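Long-range contact in histidine phosphotransfer protein (Medicago truncatula, PDB 4G78), which probably relays phosphoryl groups from cytokinin sensor histidine kinases to response regulators by way of a phosphorylatable histidine: residues 41-51 with 131-142. Residues are numbered along the deposited sequence; the frame is centred on the assembly and turned at random.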
# COMPACT_ATOMS: atom_id res chain seq x y z
N ASP A 41 11.08 -9.01 -9.20
CA ASP A 41 9.70 -9.47 -9.30
C ASP A 41 9.25 -10.02 -7.96
O ASP A 41 8.11 -9.97 -7.87
CB ASP A 41 9.57 -10.41 -10.45
CG ASP A 41 9.85 -9.93 -11.81
OD1 ASP A 41 9.68 -8.76 -12.16
OD2 ASP A 41 10.17 -10.77 -12.71
N PHE A 42 10.22 -10.23 -7.01
CA PHE A 42 9.67 -10.69 -5.76
C PHE A 42 8.76 -9.64 -5.17
O PHE A 42 7.67 -9.91 -4.70
CB PHE A 42 10.87 -11.07 -4.80
CG PHE A 42 10.46 -11.19 -3.37
CD1 PHE A 42 9.63 -12.21 -2.92
CD2 PHE A 42 10.89 -10.26 -2.47
CE1 PHE A 42 9.36 -12.30 -1.55
CE2 PHE A 42 10.59 -10.36 -1.13
CZ PHE A 42 9.84 -11.38 -0.68
N VAL A 43 9.22 -8.38 -5.16
CA VAL A 43 8.39 -7.31 -4.58
C VAL A 43 7.11 -7.14 -5.34
O VAL A 43 6.07 -6.88 -4.74
CB VAL A 43 9.23 -6.01 -4.36
CG1 VAL A 43 9.72 -5.34 -5.64
CG2 VAL A 43 8.49 -4.98 -3.48
N ILE A 44 7.13 -7.29 -6.68
CA ILE A 44 5.92 -7.20 -7.48
C ILE A 44 4.95 -8.31 -7.08
O ILE A 44 3.75 -8.07 -6.96
CB ILE A 44 6.19 -7.16 -9.00
CG1 ILE A 44 7.08 -5.96 -9.35
CG2 ILE A 44 4.91 -7.20 -9.80
CD1 ILE A 44 7.54 -5.87 -10.78
N GLU A 45 5.47 -9.54 -6.91
CA GLU A 45 4.63 -10.68 -6.52
C GLU A 45 3.94 -10.38 -5.17
O GLU A 45 2.75 -10.64 -4.99
CB GLU A 45 5.34 -11.99 -6.51
CG GLU A 45 5.87 -12.40 -7.88
CD GLU A 45 4.90 -12.48 -9.06
OE1 GLU A 45 4.21 -13.52 -9.07
OE2 GLU A 45 4.89 -11.56 -9.88
N VAL A 46 4.75 -9.93 -4.21
CA VAL A 46 4.22 -9.60 -2.88
C VAL A 46 3.15 -8.50 -3.00
O VAL A 46 2.08 -8.62 -2.38
CB VAL A 46 5.34 -9.16 -1.95
CG1 VAL A 46 4.81 -8.53 -0.69
CG2 VAL A 46 6.25 -10.34 -1.59
N MET A 47 3.45 -7.44 -3.72
CA MET A 47 2.52 -6.34 -3.79
C MET A 47 1.22 -6.77 -4.47
O MET A 47 0.18 -6.26 -4.09
CB MET A 47 3.14 -5.12 -4.46
CG MET A 47 4.19 -4.42 -3.61
SD MET A 47 4.10 -4.32 -1.81
CE MET A 47 4.62 -2.70 -1.55
N THR A 48 1.26 -7.65 -5.47
CA THR A 48 0.02 -8.09 -6.11
C THR A 48 -0.84 -8.83 -5.06
O THR A 48 -2.06 -8.63 -5.02
CB THR A 48 0.36 -8.95 -7.31
OG1 THR A 48 1.03 -8.22 -8.25
CG2 THR A 48 -0.92 -9.60 -7.86
N MET A 49 -0.24 -9.63 -4.24
CA MET A 49 -0.97 -10.33 -3.16
C MET A 49 -1.61 -9.31 -2.22
O MET A 49 -2.76 -9.45 -1.81
CB MET A 49 -0.03 -11.28 -2.44
CG MET A 49 0.38 -12.46 -3.27
SD MET A 49 1.70 -13.39 -2.41
CE MET A 49 1.97 -14.67 -3.64
N PHE A 50 -0.82 -8.31 -1.82
CA PHE A 50 -1.29 -7.25 -0.95
C PHE A 50 -2.43 -6.46 -1.58
O PHE A 50 -3.43 -6.16 -0.90
CB PHE A 50 -0.10 -6.34 -0.60
CG PHE A 50 -0.52 -5.06 0.09
CD1 PHE A 50 -0.86 -5.03 1.39
CD2 PHE A 50 -0.53 -3.88 -0.63
CE1 PHE A 50 -1.24 -3.89 2.02
CE2 PHE A 50 -0.90 -2.69 -0.03
CZ PHE A 50 -1.26 -2.73 1.35
N PHE A 51 -2.33 -6.12 -2.84
CA PHE A 51 -3.39 -5.34 -3.51
C PHE A 51 -4.69 -6.15 -3.52
O PHE A 51 -5.77 -5.62 -3.24
CB PHE A 51 -3.01 -4.98 -4.95
CG PHE A 51 -1.85 -4.04 -5.13
CD1 PHE A 51 -1.48 -3.10 -4.21
CD2 PHE A 51 -1.09 -4.15 -6.31
CE1 PHE A 51 -0.39 -2.27 -4.43
CE2 PHE A 51 -0.01 -3.29 -6.54
CZ PHE A 51 0.31 -2.39 -5.63
N LEU A 131 3.08 2.82 -6.92
CA LEU A 131 3.81 1.59 -7.07
C LEU A 131 3.71 1.02 -8.45
O LEU A 131 4.69 0.52 -9.01
CB LEU A 131 3.33 0.51 -6.07
CG LEU A 131 3.80 0.74 -4.65
CD1 LEU A 131 3.12 -0.29 -3.74
CD2 LEU A 131 5.32 0.72 -4.55
N LYS A 132 2.54 1.08 -9.09
CA LYS A 132 2.40 0.60 -10.46
C LYS A 132 3.36 1.34 -11.37
O LYS A 132 3.92 0.76 -12.31
CB LYS A 132 0.94 0.72 -10.93
CG LYS A 132 0.06 -0.43 -10.44
CD LYS A 132 -1.31 -0.47 -11.13
CE LYS A 132 -1.50 -1.82 -11.81
NZ LYS A 132 -2.82 -2.46 -11.41
N TYR A 133 3.55 2.63 -11.15
CA TYR A 133 4.54 3.40 -11.95
C TYR A 133 5.94 2.94 -11.71
O TYR A 133 6.73 2.74 -12.65
CB TYR A 133 4.33 4.88 -11.67
CG TYR A 133 5.21 5.77 -12.51
CD1 TYR A 133 5.19 5.68 -13.92
CD2 TYR A 133 6.02 6.73 -11.97
CE1 TYR A 133 6.00 6.51 -14.68
CE2 TYR A 133 6.79 7.56 -12.77
CZ TYR A 133 6.77 7.43 -14.14
OH TYR A 133 7.55 8.28 -14.88
N LEU A 134 6.30 2.69 -10.44
CA LEU A 134 7.61 2.15 -10.08
C LEU A 134 7.84 0.86 -10.89
O LEU A 134 8.90 0.67 -11.50
CB LEU A 134 7.60 2.03 -8.54
CG LEU A 134 8.98 1.73 -7.92
CD1 LEU A 134 10.04 2.59 -8.31
CD2 LEU A 134 8.76 1.67 -6.44
N PHE A 135 6.87 -0.03 -10.85
CA PHE A 135 7.02 -1.32 -11.47
C PHE A 135 7.07 -1.21 -13.00
O PHE A 135 7.80 -1.96 -13.66
CB PHE A 135 5.88 -2.25 -11.04
CG PHE A 135 5.82 -2.50 -9.54
CD1 PHE A 135 6.93 -2.40 -8.72
CD2 PHE A 135 4.60 -2.88 -8.98
CE1 PHE A 135 6.87 -2.70 -7.36
CE2 PHE A 135 4.53 -3.18 -7.60
CZ PHE A 135 5.66 -3.07 -6.83
N LYS A 136 6.31 -0.25 -13.57
CA LYS A 136 6.38 -0.02 -15.02
C LYS A 136 7.80 0.33 -15.43
O LYS A 136 8.34 -0.20 -16.40
CB LYS A 136 5.42 1.15 -15.39
CG LYS A 136 5.45 1.54 -16.91
CD LYS A 136 4.55 2.76 -17.16
CE LYS A 136 4.33 3.10 -18.58
NZ LYS A 136 5.45 3.72 -19.25
N LEU A 137 8.42 1.25 -14.69
CA LEU A 137 9.78 1.66 -15.02
C LEU A 137 10.75 0.49 -14.87
O LEU A 137 11.63 0.29 -15.70
CB LEU A 137 10.20 2.81 -14.11
CG LEU A 137 9.38 4.12 -14.30
CD1 LEU A 137 9.65 5.05 -13.12
CD2 LEU A 137 9.74 4.78 -15.64
N GLN A 138 10.61 -0.29 -13.79
CA GLN A 138 11.49 -1.44 -13.58
C GLN A 138 11.38 -2.40 -14.73
O GLN A 138 12.40 -2.96 -15.21
CB GLN A 138 11.12 -2.23 -12.33
CG GLN A 138 11.53 -1.47 -11.12
CD GLN A 138 11.21 -2.10 -9.81
OE1 GLN A 138 11.70 -1.64 -8.75
NE2 GLN A 138 10.34 -3.06 -9.77
N GLN A 139 10.18 -2.66 -15.20
CA GLN A 139 9.93 -3.59 -16.29
C GLN A 139 10.56 -3.10 -17.61
O GLN A 139 11.06 -3.85 -18.39
CB GLN A 139 8.46 -3.90 -16.42
CG GLN A 139 7.98 -4.73 -15.21
CD GLN A 139 8.74 -5.96 -14.91
OE1 GLN A 139 9.16 -6.77 -15.68
NE2 GLN A 139 8.92 -5.91 -13.58
N GLU A 140 10.44 -1.76 -17.83
CA GLU A 140 11.03 -1.20 -19.04
C GLU A 140 12.56 -1.32 -19.01
O GLU A 140 13.19 -1.58 -20.04
CB GLU A 140 10.60 0.24 -19.22
CG GLU A 140 9.14 0.36 -19.59
CD GLU A 140 8.64 1.77 -19.66
OE1 GLU A 140 9.40 2.71 -19.47
OE2 GLU A 140 7.39 1.91 -19.96
N ILE A 141 13.16 -1.11 -17.86
CA ILE A 141 14.60 -1.29 -17.70
C ILE A 141 14.99 -2.73 -17.97
O ILE A 141 15.96 -3.03 -18.71
CB ILE A 141 15.06 -0.80 -16.35
CG1 ILE A 141 14.96 0.73 -16.28
CG2 ILE A 141 16.49 -1.29 -16.03
CD1 ILE A 141 15.13 1.32 -14.92
N LYS A 142 14.23 -3.68 -17.44
CA LYS A 142 14.49 -5.12 -17.71
C LYS A 142 14.44 -5.39 -19.20
O LYS A 142 15.22 -6.13 -19.74
CB LYS A 142 13.51 -5.96 -16.96
CG LYS A 142 13.75 -7.46 -17.01
CD LYS A 142 13.13 -8.16 -15.82
CE LYS A 142 11.65 -8.16 -15.82
NZ LYS A 142 11.04 -9.40 -15.14
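Phe135 reaches out from helix 110-145 and lays one face of its ring against Ile44 of helix 41-66, a CH-pi contact in which Ile44 CG1 stands 3.6 Å from the ring centroid, close to the ring normal. The branch at CB suits isoleucine to this place: CG1, anti to the carbonyl carbon (chi1 -58°), lies over the phenyl group while CG2 takes the position anti to the backbone N. The ring is wedged from other directions too: Met47 CG abuts its edge near the ring plane, 3.8 Å from Phe135 CZ, and Leu131 O, the carbonyl one turn earlier in its own helix, lies over the opposite face near its rim. A leucine in place of Phe135 would probably leave Ile44 without a flat surface to rest on and open a gap beside Met47.

One turn further along helix 41-66, Met47 has two conformers; in one, its bent chain brings CE to 3.6 Å from Leu131 CD1, a detail best held tentative. The same Leu131 CD1 touches the ring edge of Phe51, and Phe28 of helix 26-32 packs on both Leu131 and Met47.

Toward the start of helix 41-66 the packing gives way to polar side chains open to solvent, Lys142 most so. Asp41 and Gln139 each have two conformers; in one pairing Gln139 NE2 donates to Asp41 OD1 over 3.3 Å, nearly along the C-O axis of the acceptor, and Lys142 NZ forms a salt bridge with Asp41 OD2 at 2.9 Å, its hydrogen-bond geometry weak. A long lysine can span this wider gap, and a carboxylate at the helix's first residue would be expected to interact favourably with the helix dipole. The two antiparallel helices of this HPt bundle, their segment axes 149° apart, are thus joined by an apolar centre with a mobile polar fringe at one end, which probably adds charge complementarity more than rigid fixation.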